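Local coordinates for peroxinectin A (Dictyostelium discoideum, PDB 6ERC), which uses hydrogen peroxide at a heme to oxidise phenolic donors, and acts as a secreted peroxidase on halides and thiocyanate, at residues F78-M83 with E295-A300; Q291-F296 with F462-A467. All blocks are in the same frame, centred on the assembly; numbering follows the deposited sequence.

Read from the N terminus, the chain first lays down the end of helix 70-80 and the turn carrying H81, on the distal side of the heme, then runs through 211 residues, including helices 218-241 and 247-275, before helix 294-300 comes back to close interaction 1. Interaction 2 opens on the residues leading into that same helix and closes 166 residues later at the end of helix 452-467. The two loops therefore follow one another, meeting at helix 294-300, rather than crossing. F296 has side-chain contacts in both, and the two contacts also touch directly, with L79 CD2 3.5 Å from F462 CZ. Together they pack helices 70-80, 294-300 and 452-467 against one another beside the heme.

Interaction 1 (F78-M83 with E295-A300); sequences FLIHNM and EFTTTA. With NA (sodium ion), chain K; HEM (protoporphyrin IX containing Fe), chain F.
With one corner of its ring, F296 meets I80 of helix 70-80 and M83 in the turn that follows. CE2 lies 3.9 Å from CD1 of I80 and 4.0 Å from CE of M83, both methyls approaching the ring obliquely. The ring gets there because CG stands anti to the backbone N (chi1 173°), while M83, bent at chi3 (64°), brings its methyl in; the two side chains cross at about a right angle. This is the distal side of the heme pocket in the animal heme peroxidase fold: H81, the predicted proton acceptor, directly follows I80, and N82 gives its carbonyl O to a sodium ion at 2.4 Å, a site completed by G147, Y149, D151 and N153. I80 also leans on the heme itself, with CG1 3.5 Å from methyl carbon CMD. T297, next along the helix, takes the polar role. Its OG1 donates to propionate oxygen O2D of the heme at 2.8 Å, and the same OG1 sits 4.0 Å from CD1 of I80. R302 also bonds to the heme and, through NE, to O of T297. At the pi-type turn, the backbone N atoms of T299 and A300 both bond back to O of E295.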
loop_
_atom_site.group_PDB
_atom_site.type_symbol
_atom_site.label_atom_id
_atom_site.label_comp_id
_atom_site.label_asym_id
_atom_site.label_seq_id
_atom_site.Cartn_x
_atom_site.Cartn_y
_atom_site.Cartn_z
ATOM N N PHE A 78 2.662 -2.210 3.647
ATOM C CA PHE A 78 2.823 -1.374 4.832
ATOM C C PHE A 78 3.225 0.045 4.458
ATOM O O PHE A 78 2.811 1.002 5.121
ATOM C CB PHE A 78 3.864 -1.996 5.763
ATOM C CG PHE A 78 4.047 -1.251 7.050
ATOM C CD1 PHE A 78 3.228 -1.509 8.136
ATOM C CD2 PHE A 78 5.040 -0.298 7.178
ATOM C CE1 PHE A 78 3.394 -0.828 9.318
ATOM C CE2 PHE A 78 5.209 0.387 8.358
ATOM C CZ PHE A 78 4.386 0.119 9.432
ATOM N N LEU A 79 4.014 0.201 3.394
ATOM C CA LEU A 79 4.474 1.524 2.989
ATOM C C LEU A 79 3.331 2.365 2.432
ATOM O O LEU A 79 3.201 3.546 2.767
ATOM C CB LEU A 79 5.595 1.388 1.960
ATOM C CG LEU A 79 6.138 2.678 1.344
ATOM C CD1 LEU A 79 6.543 3.686 2.410
ATOM C CD2 LEU A 79 7.323 2.353 0.443
ATOM N N ILE A 80 2.493 1.780 1.568
ATOM C CA ILE A 80 1.416 2.563 0.966
ATOM C C ILE A 80 0.416 3.004 2.023
ATOM O O ILE A 80 -0.168 4.090 1.921
ATOM C CB ILE A 80 0.720 1.777 -0.166
ATOM C CG1 ILE A 80 -0.305 2.669 -0.869
ATOM C CG2 ILE A 80 0.042 0.525 0.367
ATOM C CD1 ILE A 80 0.322 3.762 -1.712
ATOM N N HIS A 81 0.191 2.182 3.046
ATOM C CA HIS A 81 -0.694 2.586 4.130
ATOM C C HIS A 81 -0.139 3.758 4.932
ATOM O O HIS A 81 -0.856 4.299 5.780
ATOM C CB HIS A 81 -0.969 1.396 5.050
ATOM C CG HIS A 81 -1.764 0.305 4.403
ATOM N ND1 HIS A 81 -1.959 -0.926 4.990
ATOM C CD2 HIS A 81 -2.415 0.261 3.215
ATOM C CE1 HIS A 81 -2.694 -1.682 4.194
ATOM N NE2 HIS A 81 -2.983 -0.985 3.110
ATOM N N ASN A 82 1.109 4.158 4.689
ATOM C CA ASN A 82 1.663 5.383 5.246
ATOM C C ASN A 82 1.459 6.592 4.344
ATOM O O ASN A 82 1.877 7.694 4.715
ATOM C CB ASN A 82 3.166 5.220 5.513
ATOM C CG ASN A 82 3.462 4.586 6.856
ATOM O OD1 ASN A 82 3.495 5.269 7.881
ATOM N ND2 ASN A 82 3.693 3.279 6.857
ATOM N N MET A 83 0.831 6.425 3.181
ATOM C CA MET A 83 0.878 7.472 2.164
ATOM C C MET A 83 -0.470 7.812 1.539
ATOM O O MET A 83 -0.745 8.991 1.316
ATOM C CB MET A 83 1.863 7.054 1.062
ATOM C CG MET A 83 3.293 6.879 1.546
ATOM S SD MET A 83 4.435 6.375 0.243
ATOM C CE MET A 83 4.371 7.800 -0.831
ATOM N N GLU A 295 -1.698 8.847 -10.234
ATOM C CA GLU A 295 -1.213 7.695 -10.985
ATOM C C GLU A 295 -0.384 6.767 -10.111
ATOM O O GLU A 295 -0.369 5.553 -10.342
ATOM C CB GLU A 295 -0.391 8.156 -12.189
ATOM C CG GLU A 295 -1.151 9.029 -13.182
ATOM C CD GLU A 295 -1.269 10.475 -12.725
ATOM O OE1 GLU A 295 -0.933 10.764 -11.557
ATOM O OE2 GLU A 295 -1.695 11.323 -13.539
ATOM N N PHE A 296 0.309 7.315 -9.110
ATOM C CA PHE A 296 1.142 6.495 -8.233
ATOM C C PHE A 296 0.295 5.486 -7.469
ATOM O O PHE A 296 0.513 4.273 -7.560
ATOM C CB PHE A 296 1.918 7.393 -7.266
ATOM C CG PHE A 296 2.693 6.638 -6.214
ATOM C CD1 PHE A 296 3.959 6.142 -6.484
ATOM C CD2 PHE A 296 2.159 6.439 -4.949
ATOM C CE1 PHE A 296 4.674 5.452 -5.516
ATOM C CE2 PHE A 296 2.874 5.749 -3.976
ATOM C CZ PHE A 296 4.130 5.257 -4.262
ATOM N N THR A 297 -0.685 5.973 -6.710
ATOM C CA THR A 297 -1.472 5.082 -5.869
ATOM C C THR A 297 -2.493 4.287 -6.674
ATOM O O THR A 297 -2.766 3.127 -6.345
ATOM C CB THR A 297 -2.170 5.885 -4.766
ATOM O OG1 THR A 297 -2.787 4.988 -3.838
ATOM C CG2 THR A 297 -3.226 6.819 -5.334
ATOM N N THR A 298 -3.056 4.877 -7.729
ATOM C CA THR A 298 -4.097 4.196 -8.491
ATOM C C THR A 298 -3.518 3.168 -9.456
ATOM O O THR A 298 -4.109 2.102 -9.654
ATOM C CB THR A 298 -4.936 5.217 -9.260
ATOM O OG1 THR A 298 -5.360 6.262 -8.375
ATOM C CG2 THR A 298 -6.159 4.550 -9.872
ATOM N N THR A 299 -2.364 3.463 -10.063
ATOM C CA THR A 299 -1.849 2.655 -11.166
ATOM C C THR A 299 -0.505 2.020 -10.835
ATOM O O THR A 299 -0.428 0.795 -10.713
ATOM C CB THR A 299 -1.752 3.518 -12.427
ATOM O OG1 THR A 299 -2.958 4.278 -12.585
ATOM C CG2 THR A 299 -1.540 2.644 -13.659
ATOM N N ALA A 300 0.560 2.808 -10.691
ATOM C CA ALA A 300 1.908 2.248 -10.651
ATOM C C ALA A 300 2.105 1.341 -9.440
ATOM O O ALA A 300 2.484 0.174 -9.578
ATOM C CB ALA A 300 2.938 3.378 -10.651
HETATM NA NA NA K . 1.119 9.417 6.269
HETATM C CHA HEM F . -5.308 -0.861 -2.564
HETATM C CHB HEM F . -5.867 -5.338 -0.827
HETATM C CHC HEM F . -1.065 -6.046 -1.164
HETATM C CHD HEM F . -0.556 -1.648 -3.128
HETATM C C1A HEM F . -5.876 -2.031 -2.126
HETATM C C2A HEM F . -7.289 -2.303 -2.042
HETATM C C3A HEM F . -7.454 -3.540 -1.566
HETATM C C4A HEM F . -6.139 -4.090 -1.326
HETATM C CMA HEM F . -8.790 -4.268 -1.300
HETATM C CAA HEM F . -8.389 -1.313 -2.459
HETATM C CBA HEM F . -9.060 -1.895 -3.695
HETATM C CGA HEM F . -9.718 -0.796 -4.487
HETATM O O1A HEM F . -8.999 0.106 -4.989
HETATM O O2A HEM F . -10.967 -0.827 -4.629
HETATM C C1B HEM F . -4.615 -5.900 -0.752
HETATM C C2B HEM F . -4.329 -7.212 -0.227
HETATM C C3B HEM F . -3.003 -7.413 -0.312
HETATM C C4B HEM F . -2.409 -6.228 -0.900
HETATM C CMB HEM F . -5.428 -8.143 0.322
HETATM C CAB HEM F . -2.164 -8.646 0.099
HETATM C CBB HEM F . -2.704 -9.777 0.564
HETATM C C1C HEM F . -0.500 -4.925 -1.733
HETATM C C2C HEM F . 0.907 -4.725 -2.032
HETATM C C3C HEM F . 1.045 -3.497 -2.577
HETATM C C4C HEM F . -0.272 -2.902 -2.632
HETATM C CMC HEM F . 1.964 -5.810 -1.737
HETATM C CAC HEM F . 2.276 -2.711 -3.101
HETATM C CBC HEM F . 3.540 -3.138 -3.093
HETATM C C1D HEM F . -1.787 -1.039 -3.105
HETATM C C2D HEM F . -2.062 0.330 -3.477
HETATM C C3D HEM F . -3.374 0.534 -3.329
HETATM C C4D HEM F . -3.973 -0.684 -2.841
HETATM C CMD HEM F . -1.007 1.334 -3.983
HETATM C CAD HEM F . -4.160 1.833 -3.576
HETATM C CBD HEM F . -3.921 2.693 -2.338
HETATM C CGD HEM F . -5.134 3.528 -2.010
HETATM O O1D HEM F . -6.047 3.007 -1.320
HETATM O O2D HEM F . -5.200 4.714 -2.423
HETATM N NA HEM F . -5.200 -3.144 -1.678
HETATM N NB HEM F . -3.425 -5.325 -1.154
HETATM N NC HEM F . -1.187 -3.791 -2.112
HETATM N ND HEM F . -2.976 -1.627 -2.721
HETATM FE FE HEM F . -3.188 -3.431 -1.896
#

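Interaction 2 (Q291-F296 with F462-A467); sequences QVSNEF and FFRTRA
R464 starts with CG beside its backbone N (chi1 -73°), runs on extended through chi2 and bends at chi3 (-67°), which carries its guanidinium across to the backbone of Q291; F462, its CG likewise anti to the carbonyl carbon, sends its ring to meet F296. The contact lies within the animal heme peroxidase fold, where the end of helix 452-467 packs against the N-terminal entry of helix 294-300. The arginine uses NH2, which donates to O of Q291 at 2.6 Å with the acceptor close to the guanidinium plane and a nearly straight N-H...O angle of 164°. That NH2 also bonds to O of N289, and NE forms a salt bridge with E460 one turn back on its own helix, so three partners fix the rotation of the flat group. NH1 merely packs against S293, 3.8 Å from its CB. S293 is the N-cap of helix 294-300: its OG accepts from N of F296, while its own backbone N is held by the side chain of Q461. Beyond this polar edge the two phenylalanines form an offset edge-to-face pair, their planes nearly perpendicular and their centroids 5.3 Å apart, with F296 presenting its edge to the face of F462. L271 of helix 247-275 and L79 of helix 70-80 also touch F462, placing the pair where several helices meet. At the closest point of the pair, CZ of F296 lies 3.6 Å from CE2 of F462.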
loop_
_atom_site.group_PDB
_atom_site.type_symbol
_atom_site.label_atom_id
_atom_site.label_comp_id
_atom_site.label_asym_id
_atom_site.label_seq_id
_atom_site.Cartn_x
_atom_site.Cartn_y
_atom_site.Cartn_z
ATOM N N GLN A 291 2.669 15.690 -1.874
ATOM C CA GLN A 291 1.367 15.067 -2.064
ATOM C C GLN A 291 1.467 13.905 -3.046
ATOM O O GLN A 291 2.214 13.961 -4.025
ATOM C CB GLN A 291 0.363 16.105 -2.572
ATOM C CG GLN A 291 -1.071 15.605 -2.690
ATOM C CD GLN A 291 -1.772 15.508 -1.352
ATOM O OE1 GLN A 291 -1.521 16.305 -0.447
ATOM N NE2 GLN A 291 -2.660 14.532 -1.219
ATOM N N VAL A 292 0.706 12.843 -2.774
ATOM C CA VAL A 292 0.741 11.660 -3.624
ATOM C C VAL A 292 0.083 11.967 -4.964
ATOM O O VAL A 292 -0.899 12.716 -5.041
ATOM C CB VAL A 292 0.051 10.475 -2.926
ATOM C CG1 VAL A 292 -0.029 9.263 -3.861
ATOM C CG2 VAL A 292 0.782 10.112 -1.643
ATOM N N SER A 293 0.623 11.385 -6.029
ATOM C CA SER A 293 0.044 11.536 -7.354
ATOM C C SER A 293 -1.033 10.486 -7.579
ATOM O O SER A 293 -0.955 9.362 -7.076
ATOM C CB SER A 293 1.114 11.410 -8.439
ATOM O OG SER A 293 1.580 10.075 -8.530
ATOM N N ASN A 294 -2.048 10.867 -8.356
ATOM C CA ASN A 294 -3.156 9.960 -8.623
ATOM C C ASN A 294 -2.688 8.711 -9.352
ATOM O O ASN A 294 -3.211 7.617 -9.109
ATOM C CB ASN A 294 -4.230 10.681 -9.436
ATOM C CG ASN A 294 -5.611 10.128 -9.189
ATOM O OD1 ASN A 294 -5.841 8.923 -9.300
ATOM N ND2 ASN A 294 -6.543 11.007 -8.836
ATOM N N GLU A 295 -1.698 8.847 -10.234
ATOM C CA GLU A 295 -1.213 7.695 -10.985
ATOM C C GLU A 295 -0.384 6.767 -10.111
ATOM O O GLU A 295 -0.369 5.553 -10.342
ATOM C CB GLU A 295 -0.391 8.156 -12.189
ATOM C CG GLU A 295 -1.151 9.029 -13.182
ATOM C CD GLU A 295 -1.269 10.475 -12.725
ATOM O OE1 GLU A 295 -0.933 10.764 -11.557
ATOM O OE2 GLU A 295 -1.695 11.323 -13.539
ATOM N N PHE A 296 0.309 7.315 -9.110
ATOM C CA PHE A 296 1.142 6.495 -8.233
ATOM C C PHE A 296 0.295 5.486 -7.469
ATOM O O PHE A 296 0.513 4.273 -7.560
ATOM C CB PHE A 296 1.918 7.393 -7.266
ATOM C CG PHE A 296 2.693 6.638 -6.214
ATOM C CD1 PHE A 296 3.959 6.142 -6.484
ATOM C CD2 PHE A 296 2.159 6.439 -4.949
ATOM C CE1 PHE A 296 4.674 5.452 -5.516
ATOM C CE2 PHE A 296 2.874 5.749 -3.976
ATOM C CZ PHE A 296 4.130 5.257 -4.262
ATOM N N PHE A 462 8.491 9.010 -4.890
ATOM C CA PHE A 462 9.316 8.929 -3.692
ATOM C C PHE A 462 10.414 9.984 -3.667
ATOM O O PHE A 462 10.934 10.295 -2.591
ATOM C CB PHE A 462 9.909 7.529 -3.561
ATOM C CG PHE A 462 8.918 6.504 -3.089
ATOM C CD1 PHE A 462 8.376 6.584 -1.817
ATOM C CD2 PHE A 462 8.524 5.466 -3.913
ATOM C CE1 PHE A 462 7.462 5.648 -1.378
ATOM C CE2 PHE A 462 7.612 4.527 -3.477
ATOM C CZ PHE A 462 7.082 4.617 -2.208
ATOM N N PHE A 463 10.776 10.552 -4.817
ATOM C CA PHE A 463 11.649 11.717 -4.793
ATOM C C PHE A 463 10.974 12.880 -4.079
ATOM O O PHE A 463 11.618 13.613 -3.319
ATOM C CB PHE A 463 12.035 12.121 -6.212
ATOM C CG PHE A 463 12.972 13.290 -6.270
ATOM C CD1 PHE A 463 12.485 14.584 -6.313
ATOM C CD2 PHE A 463 14.342 13.093 -6.274
ATOM C CE1 PHE A 463 13.345 15.660 -6.365
ATOM C CE2 PHE A 463 15.207 14.164 -6.325
ATOM C CZ PHE A 463 14.707 15.451 -6.371
ATOM N N ARG A 464 9.671 13.056 -4.302
ATOM C CA ARG A 464 8.970 14.197 -3.729
ATOM C C ARG A 464 8.652 13.985 -2.253
ATOM O O ARG A 464 8.820 14.909 -1.449
ATOM C CB ARG A 464 7.695 14.481 -4.523
ATOM C CG ARG A 464 7.968 15.110 -5.882
ATOM C CD ARG A 464 6.693 15.502 -6.612
ATOM N NE ARG A 464 5.899 14.341 -7.005
ATOM C CZ ARG A 464 4.838 13.881 -6.348
ATOM N NH1 ARG A 464 4.194 12.815 -6.805
ATOM N NH2 ARG A 464 4.412 14.477 -5.245
ATOM N N THR A 465 8.203 12.788 -1.867
ATOM C CA THR A 465 7.867 12.562 -0.462
ATOM C C THR A 465 9.092 12.563 0.446
ATOM O O THR A 465 8.929 12.564 1.670
ATOM C CB THR A 465 7.101 11.247 -0.285
ATOM O OG1 THR A 465 7.670 10.232 -1.118
ATOM C CG2 THR A 465 5.627 11.443 -0.628
ATOM N N ARG A 466 10.300 12.558 -0.114
ATOM C CA ARG A 466 11.519 12.813 0.642
ATOM C C ARG A 466 11.945 14.274 0.563
ATOM O O ARG A 466 12.201 14.904 1.594
ATOM C CB ARG A 466 12.655 11.915 0.134
ATOM C CG ARG A 466 14.019 12.260 0.708
ATOM C CD ARG A 466 15.053 11.181 0.419
ATOM N NE ARG A 466 15.641 11.313 -0.912
ATOM C CZ ARG A 466 16.576 10.504 -1.405
ATOM N NH1 ARG A 466 17.038 9.491 -0.682
ATOM N NH2 ARG A 466 17.052 10.704 -2.625
ATOM N N ALA A 467 12.016 14.828 -0.649
ATOM C CA ALA A 467 12.488 16.198 -0.820
ATOM C C ALA A 467 11.500 17.213 -0.262
ATOM O O ALA A 467 11.914 18.258 0.252
ATOM C CB ALA A 467 12.755 16.474 -2.298
#